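Local coordinates for protein LbaCas13a H328A (C2c2) (PDB 5WLH) that is a CRISPR-associated Cas13a enzyme that binds its guide RNA, here as pre-crRNA, and cleaves RNA, probably through its paired HEPN active sites, at residues Glu633-Val638 and Val971-Thr976. Residues are numbered along the deposited sequence; the frame is centred on the assembly and turned at random.
Sequences ERMTVV and VKLCGT. With nucleotides of chain B.
The CD2 branch of Leu973 is where three side chains of the 633-638 segment converge: the sulfur of Met635, with SD 3.5 Å from Leu973 CD2; Val638, whose CG2 lies 3.8 Å from Leu973 CD2; and the flat end of Arg634, where CD2 sits over one face of the guanidinium, displaced toward its rim. The bend of the Met635 chain at chi2 (-48°) sets SD against the leucine branch, and the one at chi3 (-69°) then turns CE to 3.8 Å from Lys972 CD, across the lysine's aliphatic chain at roughly a right angle. The lysine's charged end serves its own helix, in a salt bridge with Asp968. Farther along, Val638 and Thr976 meet tip to tip, Val638 CG1 being 3.5 Å from Thr976 OG1.

This is a helix-to-helix-end contact in the largely alpha-helical body of Cas13a: the start of helix 635-645 packs on the C-terminal end of helix 960-974, where the helical backbone gives out at Gly975. The Thr976 hydroxyl reaches back one turn, OG1 donating to Lys972 O at 2.7 Å from above the carbonyl plane, 35° out of it.

Polar links between the segments run through water. Arg634 NH1 donates to one water at 2.9 Å, which lies within hydrogen-bonding distance of the carbonyl oxygens of Leu973 and Thr976; NH2 donates to a second water beside Thr976 O. Arg634 NH2 also passes 3.4 Å from Thr976 CG2.

The RNA of chain B runs past this end of helix 960-974. Gly975 O, hydrogen-bonded to Arg1039, comes 3.1 Å from N6 of A36 of chain B, and Val971 CG1 rests against the ribose of U35 of chain B.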
loop_
_atom_site.group_PDB
_atom_site.type_symbol
_atom_site.label_atom_id
_atom_site.label_comp_id
_atom_site.label_asym_id
_atom_site.label_seq_id
_atom_site.Cartn_x
_atom_site.Cartn_y
_atom_site.Cartn_z
ATOM N N GLU A 633 -19.992 -29.032 -7.943
ATOM C CA GLU A 633 -20.085 -30.313 -8.629
ATOM C C GLU A 633 -19.215 -30.366 -9.876
ATOM O O GLU A 633 -18.889 -31.464 -10.340
ATOM C CB GLU A 633 -21.543 -30.613 -8.971
ATOM C CG GLU A 633 -22.311 -31.205 -7.793
ATOM C CD GLU A 633 -23.814 -31.064 -7.936
ATOM O OE1 GLU A 633 -24.274 -30.640 -9.020
ATOM O OE2 GLU A 633 -24.533 -31.390 -6.968
ATOM N N ARG A 634 -18.804 -29.224 -10.424
ATOM C CA ARG A 634 -17.975 -29.268 -11.620
ATOM C C ARG A 634 -16.481 -29.185 -11.318
ATOM O O ARG A 634 -15.675 -29.368 -12.233
ATOM C CB ARG A 634 -18.391 -28.170 -12.617
ATOM C CG ARG A 634 -18.261 -26.730 -12.169
ATOM C CD ARG A 634 -18.839 -25.771 -13.229
ATOM N NE ARG A 634 -17.985 -25.708 -14.414
ATOM C CZ ARG A 634 -17.609 -24.583 -15.021
ATOM N NH1 ARG A 634 -18.031 -23.402 -14.579
ATOM N NH2 ARG A 634 -16.827 -24.638 -16.091
ATOM N N MET A 635 -16.092 -28.992 -10.055
ATOM C CA MET A 635 -14.702 -28.651 -9.744
ATOM C C MET A 635 -13.733 -29.772 -10.102
ATOM O O MET A 635 -12.648 -29.509 -10.629
ATOM C CB MET A 635 -14.568 -28.285 -8.269
ATOM C CG MET A 635 -15.287 -26.986 -7.909
ATOM S SD MET A 635 -14.911 -25.649 -9.065
ATOM C CE MET A 635 -13.184 -25.352 -8.672
ATOM N N THR A 636 -14.077 -31.026 -9.788
ATOM C CA THR A 636 -13.167 -32.112 -10.140
ATOM C C THR A 636 -13.031 -32.239 -11.654
ATOM O O THR A 636 -11.929 -32.467 -12.165
ATOM C CB THR A 636 -13.622 -33.434 -9.512
ATOM O OG1 THR A 636 -14.943 -33.771 -9.959
ATOM C CG2 THR A 636 -13.604 -33.335 -7.994
ATOM N N VAL A 637 -14.131 -32.056 -12.389
ATOM C CA VAL A 637 -14.066 -32.069 -13.847
ATOM C C VAL A 637 -13.162 -30.947 -14.348
ATOM O O VAL A 637 -12.331 -31.148 -15.241
ATOM C CB VAL A 637 -15.478 -31.957 -14.452
ATOM C CG1 VAL A 637 -15.406 -31.966 -15.975
ATOM C CG2 VAL A 637 -16.373 -33.079 -13.946
ATOM N N VAL A 638 -13.326 -29.743 -13.789
ATOM C CA VAL A 638 -12.525 -28.598 -14.225
ATOM C C VAL A 638 -11.043 -28.857 -13.985
ATOM O O VAL A 638 -10.193 -28.560 -14.836
ATOM C CB VAL A 638 -12.982 -27.317 -13.495
ATOM C CG1 VAL A 638 -12.006 -26.182 -13.760
ATOM C CG2 VAL A 638 -14.384 -26.936 -13.901
ATOM N N VAL A 971 -11.600 -18.366 -8.175
ATOM C CA VAL A 971 -10.384 -18.204 -8.977
ATOM C C VAL A 971 -10.391 -19.192 -10.135
ATOM O O VAL A 971 -10.188 -18.830 -11.298
ATOM C CB VAL A 971 -9.125 -18.390 -8.108
ATOM C CG1 VAL A 971 -7.860 -18.417 -8.990
ATOM C CG2 VAL A 971 -9.012 -17.299 -7.064
ATOM N N LYS A 972 -10.653 -20.457 -9.818
ATOM C CA LYS A 972 -10.596 -21.517 -10.819
ATOM C C LYS A 972 -11.706 -21.359 -11.848
ATOM O O LYS A 972 -11.464 -21.438 -13.062
ATOM C CB LYS A 972 -10.684 -22.877 -10.118
ATOM C CG LYS A 972 -9.392 -23.250 -9.375
ATOM C CD LYS A 972 -9.650 -24.175 -8.212
ATOM C CE LYS A 972 -8.361 -24.792 -7.668
ATOM N NZ LYS A 972 -8.588 -25.480 -6.341
ATOM N N LEU A 973 -12.930 -21.092 -11.385
ATOM C CA LEU A 973 -14.060 -21.031 -12.303
ATOM C C LEU A 973 -14.109 -19.719 -13.093
ATOM O O LEU A 973 -14.578 -19.712 -14.236
ATOM C CB LEU A 973 -15.359 -21.258 -11.528
ATOM C CG LEU A 973 -15.540 -22.673 -10.937
ATOM C CD1 LEU A 973 -16.933 -22.874 -10.400
ATOM C CD2 LEU A 973 -15.249 -23.746 -12.001
ATOM N N CYS A 974 -13.630 -18.607 -12.527
ATOM C CA CYS A 974 -13.574 -17.369 -13.302
ATOM C C CYS A 974 -12.688 -17.524 -14.525
ATOM O O CYS A 974 -12.947 -16.907 -15.564
ATOM C CB CYS A 974 -13.075 -16.213 -12.434
ATOM S SG CYS A 974 -14.308 -15.762 -11.177
ATOM N N GLY A 975 -11.653 -18.342 -14.423
ATOM C CA GLY A 975 -10.760 -18.577 -15.539
ATOM C C GLY A 975 -11.157 -19.741 -16.421
ATOM O O GLY A 975 -10.396 -20.100 -17.330
ATOM N N THR A 976 -12.321 -20.342 -16.185
ATOM C CA THR A 976 -12.772 -21.490 -16.975
ATOM C C THR A 976 -13.834 -21.016 -17.957
ATOM O O THR A 976 -15.027 -20.949 -17.647
ATOM C CB THR A 976 -13.282 -22.610 -16.087
ATOM O OG1 THR A 976 -12.252 -22.961 -15.159
ATOM C CG2 THR A 976 -13.617 -23.824 -16.941
ATOM P P A B 36 -3.604 -21.276 -13.981
ATOM O OP1 A B 36 -4.249 -22.476 -14.558
ATOM O OP2 A B 36 -2.554 -21.405 -12.950
ATOM O "O5'" A B 36 -2.989 -20.388 -15.135
ATOM C "C5'" A B 36 -1.928 -20.884 -15.931
ATOM C "C4'" A B 36 -2.182 -20.615 -17.389
ATOM O "O4'" A B 36 -3.395 -21.290 -17.817
ATOM C "C3'" A B 36 -2.375 -19.160 -17.760
ATOM O "O3'" A B 36 -1.981 -19.064 -19.128
ATOM C "C2'" A B 36 -3.894 -19.005 -17.647
ATOM O "O2'" A B 36 -4.430 -17.891 -18.321
ATOM C "C1'" A B 36 -4.352 -20.329 -18.252
ATOM N N9 A B 36 -5.651 -20.835 -17.825
ATOM C C8 A B 36 -6.230 -20.840 -16.579
ATOM N N7 A B 36 -7.383 -21.468 -16.550
ATOM C C5 A B 36 -7.553 -21.931 -17.853
ATOM C C6 A B 36 -8.571 -22.676 -18.481
ATOM N N6 A B 36 -9.669 -23.103 -17.847
ATOM N N1 A B 36 -8.423 -22.965 -19.796
ATOM C C2 A B 36 -7.327 -22.541 -20.432
ATOM N N3 A B 36 -6.304 -21.840 -19.946
ATOM C C4 A B 36 -6.485 -21.564 -18.639
ATOM P P U B 35 -2.463 -20.103 -9.082
ATOM O OP1 U B 35 -2.756 -19.621 -7.714
ATOM O OP2 U B 35 -2.527 -21.577 -9.235
ATOM O "O5'" U B 35 -3.428 -19.433 -10.142
ATOM C "C5'" U B 35 -4.750 -19.885 -10.326
ATOM C "C4'" U B 35 -5.372 -19.140 -11.469
ATOM O "O4'" U B 35 -5.437 -17.731 -11.151
ATOM C "C3'" U B 35 -4.572 -19.186 -12.756
ATOM O "O3'" U B 35 -4.820 -20.382 -13.458
ATOM C "C2'" U B 35 -5.033 -17.935 -13.490
ATOM O "O2'" U B 35 -6.246 -18.177 -14.180
ATOM C "C1'" U B 35 -5.300 -16.965 -12.325
ATOM N N1 U B 35 -4.176 -16.022 -12.145
ATOM C C2 U B 35 -4.186 -14.916 -12.965
ATOM O O2 U B 35 -5.073 -14.693 -13.767
ATOM N N3 U B 35 -3.130 -14.069 -12.795
ATOM C C4 U B 35 -2.073 -14.226 -11.926
ATOM O O4 U B 35 -1.191 -13.367 -11.924
ATOM C C5 U B 35 -2.124 -15.401 -11.116
ATOM C C6 U B 35 -3.155 -16.245 -11.247
HETATM O O HOH W 1 -16.577 -20.981 -15.368
HETATM O O HOH W 2 -17.202 -22.553 -18.192
#